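Local coordinates for protein phosphodiesterase (Pseudomonas aeruginosa, PDB 4G75) that probably kills competing bacteria as a colicin M-like bacteriocin, a magnesium-dependent phosphodiesterase thought to degrade the lipid-linked precursor of peptidoglycan, at residues N167-F178 and F194-S204; R237-F245 and T273-G281. All coordinates share one frame; numbering follows the deposited sequence.

Contact 1 (N167-F178 and F194-S204); sequences NIKPNVKAMPQF and FNVPYATAKDS. With EDO (1,2-ethanediol), chain G; EDO (1,2-ethanediol), chain K.
Y198 and D203 together receive the chain at I168-P170. Beyond its CB, the Y198 ring carries P170 CG over one face, and C2 of an ethanediol, probably from the crystallisation liquor, lies over the centre of the other. P170 CB is 3.8 Å from Y198 CE1, the two side chains crossing at about a right angle, while I168 CB comes within 4.1 Å of Y198 CE2. At the tip, Y198 OH donates to D203 OD2 over 2.6 Å. The same oxygen accepts K169 N at 2.7 Å in a nearly straight bond (174°). K169 N arrives from above the carboxylate plane and the tyrosine hydroxyl from its other face, on the syn side. A water links D203 OD1 to K169 O, and a second ties N167 O to D203 O.

Earlier in strand 188-199 the contact turns apolar. F194 CG sits between its backbone N and carbonyl carbon (chi1 63°), lifting the ring towards the start of helix 176-184, where F194 CZ meets F178 CB at 3.9 Å. The selenium of M175 approaches the ring edge, 4.2 Å from F194 CE1, a Met-aromatic contact in selenomethionine form. Two donors on D203 OD2 would favour a charged carboxylate, which thus fixes both the loop backbone and the tyrosine at the end of the strand.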
loop_
_atom_site.group_PDB
_atom_site.type_symbol
_atom_site.label_atom_id
_atom_site.label_comp_id
_atom_site.label_asym_id
_atom_site.label_seq_id
_atom_site.Cartn_x
_atom_site.Cartn_y
_atom_site.Cartn_z
ATOM N N ASN A 167 -2.735 5.059 9.684
ATOM C CA ASN A 167 -3.177 6.445 9.791
ATOM C C ASN A 167 -4.695 6.560 9.943
ATOM O O ASN A 167 -5.325 7.449 9.366
ATOM C CB ASN A 167 -2.705 7.266 8.589
ATOM C CG ASN A 167 -2.584 8.740 8.910
ATOM O OD1 ASN A 167 -2.358 9.112 10.059
ATOM N ND2 ASN A 167 -2.726 9.586 7.895
ATOM N N ILE A 168 -5.285 5.654 10.714
ATOM C CA ILE A 168 -6.708 5.753 11.002
ATOM C C ILE A 168 -6.935 6.495 12.320
ATOM O O ILE A 168 -6.035 6.586 13.152
ATOM C CB ILE A 168 -7.418 4.383 10.995
ATOM C CG1 ILE A 168 -6.794 3.433 12.022
ATOM C CG2 ILE A 168 -7.390 3.780 9.586
ATOM C CD1 ILE A 168 -7.620 2.155 12.234
ATOM N N LYS A 169 -8.137 7.035 12.481
ATOM C CA LYS A 169 -8.493 7.833 13.648
ATOM C C LYS A 169 -9.874 7.434 14.151
ATOM O O LYS A 169 -10.809 8.240 14.117
ATOM C CB LYS A 169 -8.515 9.316 13.273
ATOM C CG LYS A 169 -7.227 9.848 12.663
ATOM C CD LYS A 169 -6.176 10.094 13.734
ATOM C CE LYS A 169 -5.035 10.964 13.218
ATOM N NZ LYS A 169 -4.219 10.292 12.165
ATOM N N PRO A 170 -10.019 6.189 14.621
ATOM C CA PRO A 170 -11.356 5.729 15.003
ATOM C C PRO A 170 -11.920 6.545 16.159
ATOM O O PRO A 170 -11.204 6.888 17.103
ATOM C CB PRO A 170 -11.127 4.272 15.434
ATOM C CG PRO A 170 -9.780 3.906 14.878
ATOM C CD PRO A 170 -8.989 5.170 14.876
ATOM N N ASN A 171 -13.204 6.865 16.058
ATOM C CA ASN A 171 -13.903 7.619 17.086
ATOM C C ASN A 171 -14.784 6.651 17.866
ATOM O O ASN A 171 -15.897 6.334 17.449
ATOM C CB ASN A 171 -14.745 8.710 16.428
ATOM C CG ASN A 171 -15.366 9.661 17.428
ATOM O OD1 ASN A 171 -15.474 9.350 18.609
ATOM N ND2 ASN A 171 -15.784 10.832 16.949
ATOM N N VAL A 172 -14.269 6.150 18.980
ATOM C CA VAL A 172 -14.965 5.114 19.737
ATOM C C VAL A 172 -16.323 5.596 20.247
ATOM O O VAL A 172 -17.319 4.868 20.196
ATOM C CB VAL A 172 -14.108 4.611 20.912
ATOM C CG1 VAL A 172 -14.852 3.543 21.693
ATOM C CG2 VAL A 172 -12.778 4.068 20.397
ATOM N N LYS A 173 -16.363 6.834 20.722
ATOM C CA LYS A 173 -17.614 7.398 21.222
ATOM C C LYS A 173 -18.724 7.419 20.179
ATOM O O LYS A 173 -19.904 7.418 20.525
ATOM C CB LYS A 173 -17.393 8.807 21.785
ATOM C CG LYS A 173 -16.622 8.813 23.094
ATOM C CD LYS A 173 -16.682 10.171 23.771
ATOM C CE LYS A 173 -15.856 11.190 23.016
ATOM N NZ LYS A 173 -14.403 10.857 23.027
ATOM N N ALA A 174 -18.351 7.431 18.903
ATOM C CA ALA A 174 -19.336 7.517 17.830
ATOM C C ALA A 174 -19.770 6.145 17.304
ATOM O O ALA A 174 -20.693 6.048 16.496
ATOM C CB ALA A 174 -18.792 8.376 16.689
HETATM N N MSE A 175 -19.104 5.089 17.760
HETATM C CA MSE A 175 -19.455 3.741 17.332
HETATM C C MSE A 175 -20.754 3.307 17.988
HETATM O O MSE A 175 -20.866 3.320 19.207
HETATM C CB MSE A 175 -18.351 2.752 17.710
HETATM C CG MSE A 175 -17.038 2.999 17.018
HETATM SE SE MSE A 175 -15.685 1.762 17.690
HETATM C CE MSE A 175 -14.183 2.375 16.614
ATOM N N PRO A 176 -21.746 2.916 17.180
ATOM C CA PRO A 176 -23.000 2.417 17.751
ATOM C C PRO A 176 -22.794 1.257 18.727
ATOM O O PRO A 176 -23.525 1.168 19.711
ATOM C CB PRO A 176 -23.772 1.955 16.515
ATOM C CG PRO A 176 -23.311 2.903 15.454
ATOM C CD PRO A 176 -21.843 3.111 15.724
ATOM N N GLN A 177 -21.814 0.392 18.478
ATOM C CA GLN A 177 -21.585 -0.723 19.393
ATOM C C GLN A 177 -21.118 -0.207 20.744
ATOM O O GLN A 177 -21.548 -0.693 21.790
ATOM C CB GLN A 177 -20.569 -1.710 18.828
ATOM C CG GLN A 177 -21.067 -2.466 17.617
ATOM C CD GLN A 177 -20.076 -3.506 17.147
ATOM O OE1 GLN A 177 -19.388 -3.313 16.146
ATOM N NE2 GLN A 177 -19.986 -4.613 17.878
ATOM N N PHE A 178 -20.248 0.794 20.721
ATOM C CA PHE A 178 -19.803 1.385 21.974
ATOM C C PHE A 178 -20.934 2.116 22.686
ATOM O O PHE A 178 -21.109 1.964 23.892
ATOM C CB PHE A 178 -18.612 2.316 21.782
ATOM C CG PHE A 178 -18.108 2.889 23.070
ATOM C CD1 PHE A 178 -17.275 2.147 23.886
ATOM C CD2 PHE A 178 -18.505 4.149 23.489
ATOM C CE1 PHE A 178 -16.825 2.652 25.091
ATOM C CE2 PHE A 178 -18.062 4.663 24.694
ATOM C CZ PHE A 178 -17.216 3.912 25.496
ATOM N N PHE A 194 -15.519 -5.991 21.857
ATOM C CA PHE A 194 -16.376 -6.145 20.689
ATOM C C PHE A 194 -15.642 -5.913 19.362
ATOM O O PHE A 194 -14.560 -5.333 19.330
ATOM C CB PHE A 194 -17.633 -5.266 20.800
ATOM C CG PHE A 194 -17.356 -3.782 20.846
ATOM C CD1 PHE A 194 -17.277 -3.040 19.679
ATOM C CD2 PHE A 194 -17.228 -3.123 22.057
ATOM C CE1 PHE A 194 -17.039 -1.677 19.718
ATOM C CE2 PHE A 194 -16.994 -1.755 22.098
ATOM C CZ PHE A 194 -16.899 -1.036 20.927
ATOM N N ASN A 195 -16.241 -6.398 18.277
ATOM C CA ASN A 195 -15.667 -6.269 16.938
ATOM C C ASN A 195 -16.473 -5.302 16.096
ATOM O O ASN A 195 -17.699 -5.277 16.176
ATOM C CB ASN A 195 -15.625 -7.639 16.245
ATOM C CG ASN A 195 -14.895 -8.672 17.056
ATOM O OD1 ASN A 195 -13.847 -8.391 17.629
ATOM N ND2 ASN A 195 -15.455 -9.882 17.129
ATOM N N VAL A 196 -15.789 -4.500 15.291
ATOM C CA VAL A 196 -16.465 -3.528 14.436
ATOM C C VAL A 196 -15.734 -3.373 13.108
ATOM O O VAL A 196 -14.513 -3.211 13.077
ATOM C CB VAL A 196 -16.602 -2.128 15.108
ATOM C CG1 VAL A 196 -16.438 -2.226 16.610
ATOM C CG2 VAL A 196 -15.617 -1.125 14.516
ATOM N N PRO A 197 -16.482 -3.433 11.999
ATOM C CA PRO A 197 -15.884 -3.174 10.690
ATOM C C PRO A 197 -15.534 -1.694 10.583
ATOM O O PRO A 197 -16.236 -0.838 11.135
ATOM C CB PRO A 197 -17.001 -3.532 9.705
ATOM C CG PRO A 197 -17.981 -4.358 10.499
ATOM C CD PRO A 197 -17.888 -3.849 11.899
ATOM N N TYR A 198 -14.452 -1.394 9.876
ATOM C CA TYR A 198 -13.978 -0.031 9.787
ATOM C C TYR A 198 -13.465 0.237 8.392
ATOM O O TYR A 198 -12.593 -0.481 7.896
ATOM C CB TYR A 198 -12.876 0.222 10.816
ATOM C CG TYR A 198 -12.613 1.687 11.068
ATOM C CD1 TYR A 198 -13.337 2.388 12.026
ATOM C CD2 TYR A 198 -11.646 2.369 10.347
ATOM C CE1 TYR A 198 -13.100 3.739 12.262
ATOM C CE2 TYR A 198 -11.407 3.719 10.564
ATOM C CZ TYR A 198 -12.139 4.398 11.520
ATOM O OH TYR A 198 -11.894 5.734 11.743
ATOM N N ALA A 199 -14.021 1.262 7.760
ATOM C CA ALA A 199 -13.613 1.637 6.409
ATOM C C ALA A 199 -12.402 2.538 6.518
ATOM O O ALA A 199 -12.535 3.722 6.825
ATOM C CB ALA A 199 -14.749 2.360 5.697
ATOM N N THR A 200 -11.217 1.985 6.287
ATOM C CA THR A 200 -10.001 2.767 6.497
ATOM C C THR A 200 -9.895 3.951 5.529
ATOM O O THR A 200 -9.241 4.944 5.836
ATOM C CB THR A 200 -8.727 1.897 6.439
ATOM O OG1 THR A 200 -8.558 1.362 5.122
ATOM C CG2 THR A 200 -8.817 0.753 7.442
ATOM N N ALA A 201 -10.547 3.852 4.375
ATOM C CA ALA A 201 -10.498 4.936 3.384
ATOM C C ALA A 201 -11.097 6.236 3.911
ATOM O O ALA A 201 -10.800 7.315 3.393
ATOM C CB ALA A 201 -11.181 4.517 2.086
ATOM N N LYS A 202 -11.937 6.144 4.938
ATOM C CA LYS A 202 -12.476 7.355 5.556
ATOM C C LYS A 202 -11.350 8.228 6.105
ATOM O O LYS A 202 -11.468 9.453 6.155
ATOM C CB LYS A 202 -13.455 7.017 6.685
ATOM C CG LYS A 202 -14.928 7.165 6.318
ATOM C CD LYS A 202 -15.598 5.824 6.054
ATOM C CE LYS A 202 -17.111 5.981 5.959
ATOM N NZ LYS A 202 -17.836 4.698 6.195
ATOM N N ASP A 203 -10.254 7.587 6.502
ATOM C CA ASP A 203 -9.176 8.263 7.211
ATOM C C ASP A 203 -7.891 8.373 6.410
ATOM O O ASP A 203 -7.117 9.303 6.599
ATOM C CB ASP A 203 -8.841 7.514 8.507
ATOM C CG ASP A 203 -9.950 7.584 9.529
ATOM O OD1 ASP A 203 -10.834 8.447 9.384
ATOM O OD2 ASP A 203 -9.929 6.775 10.482
ATOM N N SER A 204 -7.654 7.396 5.543
ATOM C CA SER A 204 -6.329 7.207 4.960
ATOM C C SER A 204 -6.440 6.639 3.553
ATOM O O SER A 204 -6.914 5.522 3.386
ATOM C CB SER A 204 -5.536 6.236 5.845
ATOM O OG SER A 204 -4.334 5.811 5.217
HETATM C C1 EDO G . -16.331 3.391 8.770
HETATM O O1 EDO G . -16.386 1.965 8.672
HETATM C C2 EDO G . -14.979 3.811 9.327
HETATM O O2 EDO G . -15.111 5.100 9.938
HETATM C C1 EDO K . -15.891 5.496 14.399
HETATM O O1 EDO K . -14.844 6.235 13.765
HETATM C C2 EDO K . -17.113 5.446 13.491
HETATM O O2 EDO K . -16.893 4.479 12.458
HETATM O O HOH W 1 -1.883 7.844 5.239
HETATM O O HOH W 2 -5.654 10.285 9.350
HETATM O O HOH W 3 -12.313 8.946 11.615
#

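Contact 2 (R237-F245 and T273-G281); sequences RAYDDLYDF and TPYPIGIPG. With MG (magnesium ion), chain B; EDO (1,2-ethanediol), chain C; EDO (1,2-ethanediol), chain J.
The magnesium site and a short antiparallel ladder meet here: D241, whose OD2 binds the ion at 2.5 Å, is paired through its backbone with I277. D241 N donates to I277 O at 2.9 Å, and I277 N returns a bond to D241 O. Y243 and Y275 form the next hydrogen-bonded pair, with Y243 N 2.8 Å from Y275 O; L242 and P276 lie between them as a non-hydrogen-bonded pair.

D241 CG is anti to the backbone N (chi1 -155°), and its carboxylate leads away from strand 275-278 to the metal. Two waters also bind the ion, and the backbone oxygens of V211 and E213 complete the set of protein ligands. The ladder therefore fixes the backbone of a metal ligand near the end of strand 229-243, in the colicin M family region.

Y243, Y275 and I277 share one face of the sheet. The two tyrosines lie side by side and point the same way, their planes 18° apart but slid so far that the rings barely overlap. Instead, Y243 CB stands over the Y275 ring in a CH-pi contact, 3.9 Å from its centroid, and Y275 OH lies over a face of the Y243 ring. Helix 143-153 backs this pair, A147 O bonding to Y275 OH. I277 CD1 packs 3.8 Å from Y243 CD1.

Towards G281 the direct ladder gives way to water. One water accepts from I279 N and donates to A238 O and D240 OD1; another accepts from A238 N and lies 2.7 Å from both I279 O and G281 O. Beside these waters, A238 CB touches I279 CG2 at 3.6 Å; D240 OD2 has K158 as its salt-bridge partner.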
loop_
_atom_site.group_PDB
_atom_site.type_symbol
_atom_site.label_atom_id
_atom_site.label_comp_id
_atom_site.label_asym_id
_atom_site.label_seq_id
_atom_site.Cartn_x
_atom_site.Cartn_y
_atom_site.Cartn_z
ATOM N N ARG A 237 -7.402 -2.981 18.506
ATOM C CA ARG A 237 -6.561 -3.866 17.715
ATOM C C ARG A 237 -7.264 -4.182 16.401
ATOM O O ARG A 237 -8.376 -3.723 16.162
ATOM C CB ARG A 237 -6.237 -5.146 18.490
ATOM C CG ARG A 237 -5.618 -4.877 19.855
ATOM C CD ARG A 237 -4.784 -6.051 20.344
ATOM N NE ARG A 237 -5.602 -7.210 20.682
ATOM C CZ ARG A 237 -6.161 -7.400 21.872
ATOM N NH1 ARG A 237 -5.997 -6.498 22.831
ATOM N NH2 ARG A 237 -6.891 -8.484 22.099
ATOM N N ALA A 238 -6.609 -4.958 15.546
ATOM C CA ALA A 238 -7.196 -5.275 14.253
ATOM C C ALA A 238 -6.906 -6.709 13.867
ATOM O O ALA A 238 -5.796 -7.204 14.079
ATOM C CB ALA A 238 -6.667 -4.331 13.179
ATOM N N TYR A 239 -7.901 -7.356 13.272
ATOM C CA TYR A 239 -7.727 -8.712 12.771
ATOM C C TYR A 239 -6.988 -8.742 11.434
ATOM O O TYR A 239 -7.015 -7.772 10.669
ATOM C CB TYR A 239 -9.083 -9.407 12.621
ATOM C CG TYR A 239 -9.830 -9.600 13.925
ATOM C CD1 TYR A 239 -9.657 -10.751 14.685
ATOM C CD2 TYR A 239 -10.704 -8.632 14.394
ATOM C CE1 TYR A 239 -10.337 -10.934 15.876
ATOM C CE2 TYR A 239 -11.393 -8.804 15.593
ATOM C CZ TYR A 239 -11.202 -9.957 16.328
ATOM O OH TYR A 239 -11.887 -10.145 17.517
ATOM N N ASP A 240 -6.335 -9.866 11.153
ATOM C CA ASP A 240 -5.695 -10.052 9.858
ATOM C C ASP A 240 -6.714 -9.836 8.755
ATOM O O ASP A 240 -7.893 -10.169 8.905
ATOM C CB ASP A 240 -5.133 -11.462 9.712
ATOM C CG ASP A 240 -3.983 -11.742 10.645
ATOM O OD1 ASP A 240 -3.602 -10.855 11.430
ATOM O OD2 ASP A 240 -3.455 -12.871 10.593
ATOM N N ASP A 241 -6.247 -9.322 7.627
ATOM C CA ASP A 241 -7.132 -9.020 6.520
ATOM C C ASP A 241 -6.575 -9.608 5.230
ATOM O O ASP A 241 -5.425 -9.369 4.878
ATOM C CB ASP A 241 -7.282 -7.506 6.389
ATOM C CG ASP A 241 -8.572 -7.115 5.719
ATOM O OD1 ASP A 241 -9.628 -7.195 6.378
ATOM O OD2 ASP A 241 -8.528 -6.731 4.534
ATOM N N LEU A 242 -7.395 -10.374 4.522
ATOM C CA LEU A 242 -6.932 -11.042 3.308
ATOM C C LEU A 242 -6.752 -10.083 2.137
ATOM O O LEU A 242 -7.684 -9.365 1.770
ATOM C CB LEU A 242 -7.903 -12.161 2.919
ATOM C CG LEU A 242 -7.481 -12.983 1.706
ATOM C CD1 LEU A 242 -6.278 -13.830 2.069
ATOM C CD2 LEU A 242 -8.633 -13.849 1.236
ATOM N N TYR A 243 -5.554 -10.055 1.549
ATOM C CA TYR A 243 -5.361 -9.274 0.330
ATOM C C TYR A 243 -5.696 -10.156 -0.860
ATOM O O TYR A 243 -4.987 -11.122 -1.143
ATOM C CB TYR A 243 -3.928 -8.753 0.194
ATOM C CG TYR A 243 -3.766 -7.775 -0.955
ATOM C CD1 TYR A 243 -3.731 -6.409 -0.730
ATOM C CD2 TYR A 243 -3.683 -8.223 -2.267
ATOM C CE1 TYR A 243 -3.593 -5.513 -1.780
ATOM C CE2 TYR A 243 -3.539 -7.341 -3.318
ATOM C CZ TYR A 243 -3.505 -5.990 -3.072
ATOM O OH TYR A 243 -3.367 -5.111 -4.119
ATOM N N ASP A 244 -6.783 -9.826 -1.547
ATOM C CA ASP A 244 -7.191 -10.585 -2.724
ATOM C C ASP A 244 -7.498 -9.662 -3.897
ATOM O O ASP A 244 -8.263 -10.019 -4.794
ATOM C CB ASP A 244 -8.390 -11.491 -2.403
ATOM C CG ASP A 244 -9.567 -10.733 -1.796
ATOM O OD1 ASP A 244 -9.525 -9.488 -1.710
ATOM O OD2 ASP A 244 -10.548 -11.394 -1.393
ATOM N N PHE A 245 -6.891 -8.477 -3.875
ATOM C CA PHE A 245 -7.085 -7.465 -4.914
ATOM C C PHE A 245 -8.566 -7.129 -5.080
ATOM O O PHE A 245 -9.095 -7.093 -6.188
ATOM C CB PHE A 245 -6.455 -7.908 -6.238
ATOM C CG PHE A 245 -6.161 -6.768 -7.180
ATOM C CD1 PHE A 245 -5.356 -5.710 -6.781
ATOM C CD2 PHE A 245 -6.697 -6.749 -8.458
ATOM C CE1 PHE A 245 -5.089 -4.655 -7.641
ATOM C CE2 PHE A 245 -6.432 -5.701 -9.320
ATOM C CZ PHE A 245 -5.627 -4.657 -8.918
ATOM N N THR A 273 -1.403 -14.926 -6.058
ATOM C CA THR A 273 -2.304 -15.553 -5.092
ATOM C C THR A 273 -2.557 -14.621 -3.907
ATOM O O THR A 273 -1.680 -13.843 -3.527
ATOM C CB THR A 273 -1.747 -16.908 -4.610
ATOM O OG1 THR A 273 -2.797 -17.686 -4.016
ATOM C CG2 THR A 273 -0.611 -16.712 -3.613
ATOM N N PRO A 274 -3.765 -14.679 -3.335
ATOM C CA PRO A 274 -4.045 -13.843 -2.164
ATOM C C PRO A 274 -3.082 -14.153 -1.022
ATOM O O PRO A 274 -2.500 -15.242 -0.954
ATOM C CB PRO A 274 -5.471 -14.252 -1.779
ATOM C CG PRO A 274 -6.071 -14.755 -3.054
ATOM C CD PRO A 274 -4.943 -15.468 -3.742
ATOM N N TYR A 275 -2.915 -13.197 -0.120
ATOM C CA TYR A 275 -2.085 -13.430 1.055
ATOM C C TYR A 275 -2.645 -12.630 2.220
ATOM O O TYR A 275 -3.314 -11.625 2.007
ATOM C CB TYR A 275 -0.644 -13.014 0.784
ATOM C CG TYR A 275 -0.490 -11.545 0.480
ATOM C CD1 TYR A 275 -0.134 -10.640 1.477
ATOM C CD2 TYR A 275 -0.710 -11.061 -0.801
ATOM C CE1 TYR A 275 0.007 -9.287 1.199
ATOM C CE2 TYR A 275 -0.566 -9.707 -1.091
ATOM C CZ TYR A 275 -0.203 -8.832 -0.088
ATOM O OH TYR A 275 -0.071 -7.501 -0.376
ATOM N N PRO A 276 -2.377 -13.084 3.455
ATOM C CA PRO A 276 -2.856 -12.398 4.659
ATOM C C PRO A 276 -2.047 -11.149 4.963
ATOM O O PRO A 276 -0.817 -11.161 4.851
ATOM C CB PRO A 276 -2.605 -13.413 5.783
ATOM C CG PRO A 276 -1.894 -14.563 5.180
ATOM C CD PRO A 276 -1.550 -14.259 3.766
ATOM N N ILE A 277 -2.734 -10.076 5.341
ATOM C CA ILE A 277 -2.047 -8.912 5.875
ATOM C C ILE A 277 -2.353 -8.845 7.366
ATOM O O ILE A 277 -3.487 -8.593 7.774
ATOM C CB ILE A 277 -2.451 -7.609 5.152
ATOM C CG1 ILE A 277 -1.933 -7.637 3.707
ATOM C CG2 ILE A 277 -1.885 -6.387 5.879
ATOM C CD1 ILE A 277 -2.383 -6.451 2.859
ATOM N N GLY A 278 -1.339 -9.104 8.177
ATOM C CA GLY A 278 -1.471 -8.905 9.603
ATOM C C GLY A 278 -1.462 -7.415 9.879
ATOM O O GLY A 278 -0.783 -6.646 9.191
ATOM N N ILE A 279 -2.221 -7.001 10.884
ATOM C CA ILE A 279 -2.295 -5.597 11.255
ATOM C C ILE A 279 -1.999 -5.523 12.742
ATOM O O ILE A 279 -2.894 -5.314 13.554
ATOM C CB ILE A 279 -3.675 -5.001 10.932
ATOM C CG1 ILE A 279 -4.033 -5.272 9.465
ATOM C CG2 ILE A 279 -3.707 -3.494 11.232
ATOM C CD1 ILE A 279 -5.444 -4.830 9.078
ATOM N N PRO A 280 -0.725 -5.728 13.101
ATOM C CA PRO A 280 -0.321 -5.909 14.500
ATOM C C PRO A 280 -0.294 -4.613 15.288
ATOM O O PRO A 280 -0.138 -3.527 14.715
ATOM C CB PRO A 280 1.096 -6.478 14.385
ATOM C CG PRO A 280 1.599 -5.986 13.075
ATOM C CD PRO A 280 0.406 -5.869 12.165
ATOM N N GLY A 281 -0.445 -4.735 16.602
ATOM C CA GLY A 281 -0.273 -3.596 17.488
ATOM C C GLY A 281 -1.591 -3.080 18.012
ATOM O O GLY A 281 -2.664 -3.598 17.672
HETATM MG MG MG B . -10.306 -5.351 3.517
HETATM C C1 EDO C . -7.706 -9.069 17.225
HETATM O O1 EDO C . -7.869 -10.053 18.252
HETATM C C2 EDO C . -6.219 -8.970 16.908
HETATM O O2 EDO C . -5.524 -8.680 18.126
HETATM C C1 EDO J . 3.661 -3.187 17.102
HETATM O O1 EDO J . 3.037 -2.344 18.074
HETATM C C2 EDO J . 2.718 -3.353 15.919
HETATM O O2 EDO J . 2.256 -2.067 15.496
HETATM O O HOH W 4 -3.752 -5.522 16.142
HETATM O O HOH W 5 -3.761 -8.547 12.851
HETATM O O HOH W 6 -11.958 -7.291 3.416
HETATM O O HOH W 7 -9.577 -5.992 1.177
#

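Overall arrangement
Contacts 1 and 2 reach the same mixed sheet, their centres about 17 Å apart, and both are partly buried. Contact 2 lies nearer the centre of the chain, about 12 Å away against 20 Å. It joins strands 229-243 and 275-278 by paired backbone bonds; contact 1 lays a loop and the start of helix 176-184 against strand 188-199, relying on one carboxylate, waters and apolar side chains. Contact 2 supplies a magnesium ligand directly, whereas contact 1 only comes near the site, T200 packing on the metal-binding V211. A probable hydrogen bond between N195 OD1 and Y239 OH, 2.6 Å long, connects the two contacts.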